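Local coordinates for substrate-binding protein (Synechococcus sp., PDB 6WPN) that probably binds a sugar or oligosaccharide in the periplasm and hands it to a membrane transporter, as other bacterial solute-binding proteins do, at residues Gln398-Arg401 / Ala402-Gln406; Ser409-Ala412 / Val413-Glu417; Asp192-Glu195 / Leu196-Phe200; Phe225-Trp228 / Thr229-Arg233. All blocks are in the same frame, centred on the assembly; numbering follows the deposited sequence.

Contact 1 (Gln398-Arg401 / Ala402-Gln406); sequences QLQR and AMLGQ
Arg401 and Gln406 meet across a Schellman motif that ends helix 388-403. The last regular helical bonds run from Met403 N to Leu399 O (2.9 Å) and from Leu404 N to Gln400 O (3.1 Å). The chain then turns at Gly405, whose positive phi of 76° is easily reached without a side chain. Two bonds lead back into the last turn: Gln406 N reaches Arg401 O at 2.9 Å, and Gly405 N reaches Ala402 O at 3.1 Å.

Beside this turn, the Gln406 side chain crosses that of Arg401 at about a right angle, with OE1 3.8 Å from Arg401 CG and at the edge of the guanidinium, near its plane. The amide and guanidinium planes are 51° apart. The arginine chain bends at chi3 (70°), turning its head back along the helix, where NH1 gives a hydrogen bond to Gln398 OE1 (3.1 Å) on a lone pair in the carbonyl plane. A long, flexible arginine suits this place because it can join the polar end of one turn to the next. On another face of the helix the contact is apolar: Met403, present as selenomethionine, lays its SE 4.0 Å from Leu399 CG, while its CG packs on Leu399 O.

Around the motif, helix 219-233 receives Leu399, Ala402 and Met403, and Arg233 gives a hydrogen bond to Ala402 O. Gln398 lies against helix 409-427, where it touches Ala412, Glu415 and Ala416.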
loop_
_atom_site.group_PDB
_atom_site.type_symbol
_atom_site.label_atom_id
_atom_site.label_comp_id
_atom_site.label_asym_id
_atom_site.label_seq_id
_atom_site.Cartn_x
_atom_site.Cartn_y
_atom_site.Cartn_z
ATOM N N GLN A 398 -14.744 -15.388 -3.348
ATOM C CA GLN A 398 -16.138 -15.585 -2.960
ATOM C C GLN A 398 -16.959 -14.321 -3.193
ATOM O O GLN A 398 -18.098 -14.391 -3.666
ATOM C CB GLN A 398 -16.227 -16.026 -1.498
ATOM C CG GLN A 398 -15.633 -17.403 -1.224
ATOM C CD GLN A 398 -16.124 -18.462 -2.198
ATOM O OE1 GLN A 398 -17.314 -18.539 -2.512
ATOM N NE2 GLN A 398 -15.204 -19.295 -2.674
ATOM N N LEU A 399 -16.395 -13.155 -2.873
ATOM C CA LEU A 399 -17.107 -11.910 -3.136
ATOM C C LEU A 399 -17.378 -11.760 -4.625
ATOM O O LEU A 399 -18.453 -11.302 -5.029
ATOM C CB LEU A 399 -16.300 -10.722 -2.613
ATOM C CG LEU A 399 -16.898 -9.332 -2.849
ATOM C CD1 LEU A 399 -18.272 -9.225 -2.216
ATOM C CD2 LEU A 399 -15.984 -8.256 -2.302
ATOM N N GLN A 400 -16.435 -12.209 -5.452
ATOM C CA GLN A 400 -16.601 -12.137 -6.896
ATOM C C GLN A 400 -17.777 -12.982 -7.365
ATOM O O GLN A 400 -18.541 -12.562 -8.242
ATOM C CB GLN A 400 -15.304 -12.582 -7.562
ATOM C CG GLN A 400 -15.187 -12.264 -9.021
ATOM C CD GLN A 400 -13.770 -12.480 -9.516
ATOM O OE1 GLN A 400 -12.805 -12.169 -8.814
ATOM N NE2 GLN A 400 -13.637 -13.019 -10.727
ATOM N N ARG A 401 -17.949 -14.170 -6.782
ATOM C CA ARG A 401 -19.098 -15.003 -7.125
ATOM C C ARG A 401 -20.411 -14.331 -6.747
ATOM O O ARG A 401 -21.421 -14.512 -7.435
ATOM C CB ARG A 401 -18.994 -16.361 -6.432
ATOM C CG ARG A 401 -17.783 -17.181 -6.822
ATOM C CD ARG A 401 -17.729 -18.439 -5.988
ATOM N NE ARG A 401 -18.798 -19.359 -6.346
ATOM C CZ ARG A 401 -19.178 -20.387 -5.596
ATOM N NH1 ARG A 401 -18.584 -20.609 -4.433
ATOM N NH2 ARG A 401 -20.152 -21.190 -6.007
ATOM N N ALA A 402 -20.423 -13.571 -5.653
ATOM C CA ALA A 402 -21.650 -12.910 -5.234
ATOM C C ALA A 402 -21.950 -11.682 -6.082
ATOM O O ALA A 402 -23.122 -11.387 -6.344
ATOM C CB ALA A 402 -21.564 -12.521 -3.759
HETATM N N MSE A 403 -20.921 -10.967 -6.520
HETATM C CA MSE A 403 -21.110 -9.785 -7.352
HETATM C C MSE A 403 -21.666 -10.164 -8.714
HETATM O O MSE A 403 -22.515 -9.462 -9.261
HETATM C CB MSE A 403 -19.796 -9.027 -7.518
HETATM C CG MSE A 403 -19.360 -8.264 -6.284
HETATM SE SE MSE A 403 -17.529 -7.640 -6.470
HETATM C CE MSE A 403 -17.735 -5.814 -5.802
ATOM N N LEU A 404 -21.185 -11.278 -9.261
ATOM C CA LEU A 404 -21.672 -11.767 -10.543
ATOM C C LEU A 404 -23.038 -12.434 -10.444
ATOM O O LEU A 404 -23.560 -12.898 -11.464
ATOM C CB LEU A 404 -20.664 -12.746 -11.150
ATOM C CG LEU A 404 -19.335 -12.146 -11.610
ATOM C CD1 LEU A 404 -18.353 -13.238 -12.008
ATOM C CD2 LEU A 404 -19.569 -11.193 -12.770
ATOM N N GLY A 405 -23.629 -12.482 -9.252
ATOM C CA GLY A 405 -24.933 -13.087 -9.086
ATOM C C GLY A 405 -24.955 -14.597 -9.100
ATOM O O GLY A 405 -26.022 -15.184 -9.297
ATOM N N GLN A 406 -23.811 -15.255 -8.899
ATOM C CA GLN A 406 -23.806 -16.715 -8.883
ATOM C C GLN A 406 -24.234 -17.263 -7.528
ATOM O O GLN A 406 -24.793 -18.361 -7.460
ATOM C CB GLN A 406 -22.421 -17.244 -9.260
ATOM C CG GLN A 406 -21.991 -16.874 -10.671
ATOM C CD GLN A 406 -20.493 -16.997 -10.884
ATOM O OE1 GLN A 406 -19.772 -17.514 -10.030
ATOM N NE2 GLN A 406 -20.015 -16.494 -12.017
#

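Contact 2 (Ser409-Ala412 / Val413-Glu417); sequences SDQA and VLEAE
Ser409 and Val413 make the first link: Val413 N bonds to Ser409 O at 3.0 Å, and Val413 CG2 rests on the same oxygen at 3.3 Å. CG2 lies anti to the valine's carbonyl carbon, which turns this branch back along the helix. The serine hydroxyl makes a weak hydrogen bond to Thr229 OG1 on helix 219-233.

Asp410 follows, its carbonyl O accepting Leu414 N at 3.0 Å. An acidic side chain suits the start of a helix, where it probably sits well with the helix dipole; here it also touches Arg222.

Gln411 has its N held by Ser408 OG, and its O takes Glu415 N at 3.0 Å. The side chains of Gln411 and Glu415 run side by side in the same direction, with NE2 4.0 Å from OE2 and their flat ends 52° apart. Glu415 CG packs tightly on Gln411 O at 3.1 Å.

Ala412 closes the segment, its O receiving Ala416 N at 2.8 Å. Both alanines are small and buried, so helix 388-403 can lie close to them.

The four consecutive bonds are those of a regular alpha-helix; buried Ala412, Val413 and Ala416, with Asp410 and Gln411 more exposed, make its opening turns amphipathic.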
loop_
_atom_site.group_PDB
_atom_site.type_symbol
_atom_site.label_atom_id
_atom_site.label_comp_id
_atom_site.label_asym_id
_atom_site.label_seq_id
_atom_site.Cartn_x
_atom_site.Cartn_y
_atom_site.Cartn_z
ATOM N N SER A 409 -24.706 -12.919 -1.039
ATOM C CA SER A 409 -23.629 -12.339 -0.238
ATOM C C SER A 409 -23.311 -13.201 0.977
ATOM O O SER A 409 -22.141 -13.483 1.261
ATOM C CB SER A 409 -24.015 -10.930 0.216
ATOM O OG SER A 409 -24.361 -10.101 -0.876
ATOM N N ASP A 410 -24.345 -13.611 1.721
ATOM C CA ASP A 410 -24.130 -14.477 2.875
ATOM C C ASP A 410 -23.543 -15.812 2.456
ATOM O O ASP A 410 -22.758 -16.409 3.200
ATOM C CB ASP A 410 -25.433 -14.689 3.648
ATOM C CG ASP A 410 -25.976 -13.402 4.238
ATOM O OD1 ASP A 410 -25.175 -12.467 4.458
ATOM O OD2 ASP A 410 -27.196 -13.335 4.504
ATOM N N GLN A 411 -23.931 -16.304 1.278
ATOM C CA GLN A 411 -23.353 -17.539 0.767
ATOM C C GLN A 411 -21.856 -17.371 0.536
ATOM O O GLN A 411 -21.071 -18.279 0.816
ATOM C CB GLN A 411 -24.057 -17.929 -0.533
ATOM C CG GLN A 411 -23.843 -19.357 -0.978
ATOM C CD GLN A 411 -24.578 -20.343 -0.096
ATOM O OE1 GLN A 411 -25.545 -19.984 0.579
ATOM N NE2 GLN A 411 -24.135 -21.598 -0.109
ATOM N N ALA A 412 -21.442 -16.199 0.048
ATOM C CA ALA A 412 -20.016 -15.931 -0.113
ATOM C C ALA A 412 -19.302 -15.913 1.233
ATOM O O ALA A 412 -18.207 -16.469 1.374
ATOM C CB ALA A 412 -19.810 -14.606 -0.850
ATOM N N VAL A 413 -19.916 -15.274 2.233
ATOM C CA VAL A 413 -19.333 -15.210 3.572
ATOM C C VAL A 413 -19.098 -16.609 4.116
ATOM O O VAL A 413 -18.019 -16.920 4.633
ATOM C CB VAL A 413 -20.241 -14.395 4.509
ATOM C CG1 VAL A 413 -19.670 -14.376 5.915
ATOM C CG2 VAL A 413 -20.417 -12.985 3.974
ATOM N N LEU A 414 -20.109 -17.470 4.017
ATOM C CA LEU A 414 -19.973 -18.818 4.553
ATOM C C LEU A 414 -18.898 -19.598 3.810
ATOM O O LEU A 414 -18.071 -20.275 4.433
ATOM C CB LEU A 414 -21.309 -19.555 4.482
ATOM C CG LEU A 414 -21.238 -20.886 5.220
ATOM C CD1 LEU A 414 -21.144 -20.637 6.723
ATOM C CD2 LEU A 414 -22.407 -21.797 4.870
ATOM N N GLU A 415 -18.885 -19.505 2.478
ATOM C CA GLU A 415 -17.873 -20.215 1.703
ATOM C C GLU A 415 -16.478 -19.714 2.042
ATOM O O GLU A 415 -15.549 -20.512 2.210
ATOM C CB GLU A 415 -18.142 -20.054 0.205
ATOM C CG GLU A 415 -19.429 -20.702 -0.293
ATOM C CD GLU A 415 -19.324 -22.207 -0.423
ATOM O OE1 GLU A 415 -18.204 -22.741 -0.283
ATOM O OE2 GLU A 415 -20.367 -22.857 -0.660
ATOM N N ALA A 416 -16.315 -18.397 2.169
ATOM C CA ALA A 416 -15.014 -17.853 2.551
ATOM C C ALA A 416 -14.611 -18.313 3.947
ATOM O O ALA A 416 -13.463 -18.713 4.171
ATOM C CB ALA A 416 -15.036 -16.328 2.469
ATOM N N GLU A 417 -15.545 -18.267 4.898
ATOM C CA GLU A 417 -15.240 -18.692 6.260
ATOM C C GLU A 417 -14.808 -20.154 6.296
ATOM O O GLU A 417 -13.823 -20.507 6.952
ATOM C CB GLU A 417 -16.454 -18.464 7.163
ATOM C CG GLU A 417 -16.292 -19.016 8.565
ATOM C CD GLU A 417 -17.607 -19.086 9.320
ATOM O OE1 GLU A 417 -18.608 -19.574 8.746
ATOM O OE2 GLU A 417 -17.639 -18.645 10.489
#

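Contact 3 (Asp192-Glu195 / Leu196-Phe200); sequences DSAE and LLESF
Ala194 and Glu198 meet at the N-terminal end of helix 195-202, where Ala194 holds the N-cap position. An ST turn leads into it: Ser193 OG accepts the backbone N of Glu195 at 3.0 Å and so serves an N-H group at the start of the helix. A serine suits this site because its short hydroxyl can turn back to the chain two residues on.

The first helical bond joins Glu198 N to Ala194 O (2.8 Å), and the next joins Ser199 N to Glu195 O at the same distance of 2.8 Å. The Glu198 side chain folds over the first of these carbonyls. Its CG lies anti to its own carbonyl carbon (chi1 -68°), which brings CG to 3.2 Å from Ala194 O, and the extended chain carries OE1 on to 3.4 Å from Glu195 CA. That oxygen forms a salt bridge with Arg144, a partner that should help to keep the buried carboxylate charged. Glu195 sends its chain another way, so its OE1 stays 6.3 Å from Glu198 OE1 and the like charges are kept apart.

Tyr396 OH bonds to both Ser193 O and Leu197 N, tying the turn to helix 388-403. Ser199 OG, weakly bonded to Trp228 NE1 as well, turns back along its own helix and donates to Leu196 O at 2.6 Å, in the carbonyl plane on a lone pair; that oxygen also takes Phe200 N at 3.1 Å.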
loop_
_atom_site.group_PDB
_atom_site.type_symbol
_atom_site.label_atom_id
_atom_site.label_comp_id
_atom_site.label_asym_id
_atom_site.label_seq_id
_atom_site.Cartn_x
_atom_site.Cartn_y
_atom_site.Cartn_z
ATOM N N ASP A 192 -4.304 -8.701 -6.270
ATOM C CA ASP A 192 -3.951 -7.379 -6.764
ATOM C C ASP A 192 -3.973 -6.441 -5.565
ATOM O O ASP A 192 -3.483 -6.807 -4.491
ATOM C CB ASP A 192 -4.916 -6.922 -7.863
ATOM C CG ASP A 192 -4.292 -5.908 -8.814
ATOM O OD1 ASP A 192 -4.143 -4.724 -8.430
ATOM O OD2 ASP A 192 -3.940 -6.303 -9.949
ATOM N N SER A 193 -4.524 -5.245 -5.723
ATOM C CA SER A 193 -4.540 -4.295 -4.620
ATOM C C SER A 193 -5.297 -4.862 -3.425
ATOM O O SER A 193 -6.232 -5.653 -3.568
ATOM C CB SER A 193 -5.185 -2.983 -5.057
ATOM O OG SER A 193 -5.435 -2.146 -3.941
ATOM N N ALA A 194 -4.870 -4.459 -2.232
ATOM C CA ALA A 194 -5.517 -4.864 -0.994
ATOM C C ALA A 194 -6.522 -3.829 -0.510
ATOM O O ALA A 194 -6.999 -3.927 0.626
ATOM C CB ALA A 194 -4.469 -5.128 0.091
ATOM N N GLU A 195 -6.847 -2.838 -1.345
ATOM C CA GLU A 195 -7.739 -1.768 -0.913
ATOM C C GLU A 195 -9.089 -2.320 -0.487
ATOM O O GLU A 195 -9.699 -1.824 0.465
ATOM C CB GLU A 195 -7.913 -0.735 -2.028
ATOM C CG GLU A 195 -8.685 0.504 -1.582
ATOM C CD GLU A 195 -9.018 1.441 -2.726
ATOM O OE1 GLU A 195 -8.497 1.228 -3.848
ATOM O OE2 GLU A 195 -9.818 2.382 -2.504
ATOM N N LEU A 196 -9.571 -3.353 -1.176
ATOM C CA LEU A 196 -10.847 -3.947 -0.804
ATOM C C LEU A 196 -10.770 -4.574 0.580
ATOM O O LEU A 196 -11.611 -4.307 1.444
ATOM C CB LEU A 196 -11.251 -4.989 -1.843
ATOM C CG LEU A 196 -12.650 -5.582 -1.729
ATOM C CD1 LEU A 196 -13.710 -4.542 -1.950
ATOM C CD2 LEU A 196 -12.775 -6.691 -2.735
ATOM N N LEU A 197 -9.736 -5.381 0.821
ATOM C CA LEU A 197 -9.542 -5.955 2.147
ATOM C C LEU A 197 -9.354 -4.864 3.191
ATOM O O LEU A 197 -9.808 -5.002 4.331
ATOM C CB LEU A 197 -8.342 -6.899 2.141
ATOM C CG LEU A 197 -8.220 -7.803 3.367
ATOM C CD1 LEU A 197 -9.405 -8.757 3.427
ATOM C CD2 LEU A 197 -6.915 -8.568 3.337
ATOM N N GLU A 198 -8.665 -3.783 2.827
ATOM C CA GLU A 198 -8.513 -2.667 3.754
ATOM C C GLU A 198 -9.851 -1.991 4.039
ATOM O O GLU A 198 -10.089 -1.535 5.165
ATOM C CB GLU A 198 -7.501 -1.662 3.206
ATOM C CG GLU A 198 -6.066 -2.183 3.175
ATOM C CD GLU A 198 -5.172 -1.396 2.231
ATOM O OE1 GLU A 198 -5.696 -0.529 1.503
ATOM O OE2 GLU A 198 -3.946 -1.634 2.229
ATOM N N SER A 199 -10.741 -1.923 3.041
ATOM C CA SER A 199 -12.060 -1.347 3.287
ATOM C C SER A 199 -12.840 -2.180 4.292
ATOM O O SER A 199 -13.587 -1.636 5.116
ATOM C CB SER A 199 -12.853 -1.224 1.989
ATOM O OG SER A 199 -13.383 -2.479 1.604
ATOM N N PHE A 200 -12.680 -3.508 4.235
ATOM C CA PHE A 200 -13.282 -4.372 5.244
ATOM C C PHE A 200 -12.839 -3.953 6.636
ATOM O O PHE A 200 -13.663 -3.795 7.544
ATOM C CB PHE A 200 -12.916 -5.839 4.977
ATOM C CG PHE A 200 -13.759 -6.502 3.915
ATOM C CD1 PHE A 200 -13.556 -6.234 2.575
ATOM C CD2 PHE A 200 -14.746 -7.405 4.261
ATOM C CE1 PHE A 200 -14.328 -6.840 1.598
ATOM C CE2 PHE A 200 -15.522 -8.015 3.286
ATOM C CZ PHE A 200 -15.308 -7.729 1.953
#

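Contact 4 (Phe225-Trp228 / Thr229-Arg233); sequences FAFW and TDLYR
Phe225 and Thr229 are joined by two hydrogen bonds to one carbonyl oxygen in helix 219-233. Phe225 O accepts both Thr229 N (3.0 Å) and Thr229 OG1 (2.8 Å). The hydroxyl approaches from above the carbonyl plane, 42° out of it, because chi1 of -61° sets OG1 beside its own backbone N and close to the preceding turn. Threonine fits this buried place well: its hydroxyl is satisfied by its own helix, and its methyl is left for packing. The remaining backbone bonds follow the regular pattern, Asp230 N to Ala226 O (2.9 Å), Leu231 N to Phe227 O and Tyr232 N to Trp228 O.

Apolar contacts gather round Leu231. Its CD1 comes to 3.5 Å from Phe227 CE1 and its CG lies over one face of that ring, while CD1 also approaches Trp228 CE3 at 4.0 Å. The two aromatic neighbours touch each other too: Phe227 CD1 sits over the centre of one face of the indole, 3.6 Å above it, and the edge of the phenyl ring meets Trp228 CG. The single methyl CD1 packs against both rings, and a flexible aliphatic leucine can place it there.

Outside partners extend the cluster. Trp165 meets the Trp228 ring at a steep angle, and Phe227 rests on Val168 and Pro169 of helix 168-179. Tyr232 OH bonds to Arg239 O, just beyond the helix. Such an i, i+3 and i, i+4 arrangement is typical of an amphipathic helix that turns its apolar side to neighbouring helices, here 388-403, 409-427 and 168-179.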
loop_
_atom_site.group_PDB
_atom_site.type_symbol
_atom_site.label_atom_id
_atom_site.label_comp_id
_atom_site.label_asym_id
_atom_site.label_seq_id
_atom_site.Cartn_x
_atom_site.Cartn_y
_atom_site.Cartn_z
ATOM N N PHE A 225 -19.689 -7.536 2.995
ATOM C CA PHE A 225 -19.926 -8.325 1.787
ATOM C C PHE A 225 -21.125 -7.798 1.010
ATOM O O PHE A 225 -21.073 -7.655 -0.217
ATOM C CB PHE A 225 -20.139 -9.800 2.140
ATOM C CG PHE A 225 -18.893 -10.640 2.049
ATOM C CD1 PHE A 225 -17.943 -10.616 3.056
ATOM C CD2 PHE A 225 -18.673 -11.451 0.948
ATOM C CE1 PHE A 225 -16.797 -11.395 2.967
ATOM C CE2 PHE A 225 -17.530 -12.223 0.852
ATOM C CZ PHE A 225 -16.593 -12.195 1.863
ATOM N N ALA A 226 -22.223 -7.516 1.711
ATOM C CA ALA A 226 -23.412 -6.985 1.052
ATOM C C ALA A 226 -23.142 -5.614 0.448
ATOM O O ALA A 226 -23.682 -5.277 -0.613
ATOM C CB ALA A 226 -24.572 -6.916 2.043
ATOM N N PHE A 227 -22.318 -4.806 1.118
ATOM C CA PHE A 227 -21.974 -3.486 0.604
ATOM C C PHE A 227 -21.412 -3.579 -0.808
ATOM O O PHE A 227 -21.916 -2.937 -1.737
ATOM C CB PHE A 227 -20.970 -2.817 1.549
ATOM C CG PHE A 227 -20.507 -1.451 1.104
ATOM C CD1 PHE A 227 -19.359 -1.309 0.339
ATOM C CD2 PHE A 227 -21.205 -0.310 1.477
ATOM C CE1 PHE A 227 -18.922 -0.057 -0.064
ATOM C CE2 PHE A 227 -20.772 0.949 1.085
ATOM C CZ PHE A 227 -19.628 1.076 0.311
ATOM N N TRP A 228 -20.381 -4.404 -0.990
ATOM C CA TRP A 228 -19.718 -4.494 -2.285
ATOM C C TRP A 228 -20.553 -5.271 -3.291
ATOM O O TRP A 228 -20.566 -4.939 -4.482
ATOM C CB TRP A 228 -18.341 -5.124 -2.105
ATOM C CG TRP A 228 -17.424 -4.210 -1.371
ATOM C CD1 TRP A 228 -16.975 -4.346 -0.092
ATOM C CD2 TRP A 228 -16.864 -2.994 -1.866
ATOM N NE1 TRP A 228 -16.158 -3.290 0.239
ATOM C CE2 TRP A 228 -16.074 -2.447 -0.836
ATOM C CE3 TRP A 228 -16.954 -2.311 -3.086
ATOM C CZ2 TRP A 228 -15.373 -1.256 -0.991
ATOM C CZ3 TRP A 228 -16.259 -1.130 -3.234
ATOM C CH2 TRP A 228 -15.479 -0.615 -2.195
ATOM N N THR A 229 -21.266 -6.303 -2.837
ATOM C CA THR A 229 -22.135 -7.049 -3.739
ATOM C C THR A 229 -23.212 -6.143 -4.324
ATOM O O THR A 229 -23.418 -6.108 -5.543
ATOM C CB THR A 229 -22.774 -8.223 -2.999
ATOM O OG1 THR A 229 -21.750 -9.105 -2.525
ATOM C CG2 THR A 229 -23.712 -8.990 -3.926
ATOM N N ASP A 230 -23.887 -5.376 -3.464
ATOM C CA ASP A 230 -24.980 -4.522 -3.918
ATOM C C ASP A 230 -24.480 -3.404 -4.830
ATOM O O ASP A 230 -25.151 -3.045 -5.803
ATOM C CB ASP A 230 -25.717 -3.936 -2.712
ATOM C CG ASP A 230 -26.427 -4.997 -1.887
ATOM O OD1 ASP A 230 -26.754 -6.072 -2.437
ATOM O OD2 ASP A 230 -26.665 -4.752 -0.683
ATOM N N LEU A 231 -23.307 -2.843 -4.539
ATOM C CA LEU A 231 -22.755 -1.816 -5.418
ATOM C C LEU A 231 -22.551 -2.362 -6.826
ATOM O O LEU A 231 -22.933 -1.726 -7.815
ATOM C CB LEU A 231 -21.438 -1.284 -4.851
ATOM C CG LEU A 231 -21.501 -0.263 -3.714
ATOM C CD1 LEU A 231 -20.105 0.217 -3.369
ATOM C CD2 LEU A 231 -22.383 0.908 -4.075
ATOM N N TYR A 232 -21.979 -3.562 -6.934
ATOM C CA TYR A 232 -21.716 -4.126 -8.253
ATOM C C TYR A 232 -23.012 -4.482 -8.969
ATOM O O TYR A 232 -23.173 -4.189 -10.159
ATOM C CB TYR A 232 -20.827 -5.363 -8.134
ATOM C CG TYR A 232 -20.308 -5.829 -9.470
ATOM C CD1 TYR A 232 -19.170 -5.259 -10.029
ATOM C CD2 TYR A 232 -20.976 -6.803 -10.196
ATOM C CE1 TYR A 232 -18.694 -5.669 -11.255
ATOM C CE2 TYR A 232 -20.508 -7.217 -11.430
ATOM C CZ TYR A 232 -19.368 -6.645 -11.952
ATOM O OH TYR A 232 -18.896 -7.054 -13.173
ATOM N N ARG A 233 -23.949 -5.108 -8.258
ATOM C CA ARG A 233 -25.166 -5.580 -8.899
ATOM C C ARG A 233 -26.028 -4.431 -9.403
ATOM O O ARG A 233 -26.760 -4.597 -10.382
ATOM C CB ARG A 233 -25.968 -6.442 -7.927
ATOM C CG ARG A 233 -25.278 -7.721 -7.497
ATOM C CD ARG A 233 -26.296 -8.701 -6.946
ATOM N NE ARG A 233 -25.689 -9.958 -6.525
ATOM C CZ ARG A 233 -26.368 -10.970 -5.995
ATOM N NH1 ARG A 233 -27.678 -10.865 -5.822
ATOM N NH2 ARG A 233 -25.740 -12.083 -5.642
#

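In the fold
Along the chain the order is contact 3, contact 4, contact 1, contact 2, on helices 195-202, 219-233, 388-403 and 409-427. Contacts 1 and 4, with centres about 9 Å apart, each touch the other three; the centre of contact 2 lies about 10 Å from that of contact 1 and 13 Å from that of contact 4. Contacts 3 and 4, with centres about 14 Å apart, meet through Leu196 and Phe200. Contacts 2 and 3 do not touch, their nearest atoms being about 7 Å apart. Contact 3 lies nearest the middle of the chain, the others towards its periphery. The two C-terminal helices thus pack on earlier helices, uniting distant parts of the sequence in one helical cluster.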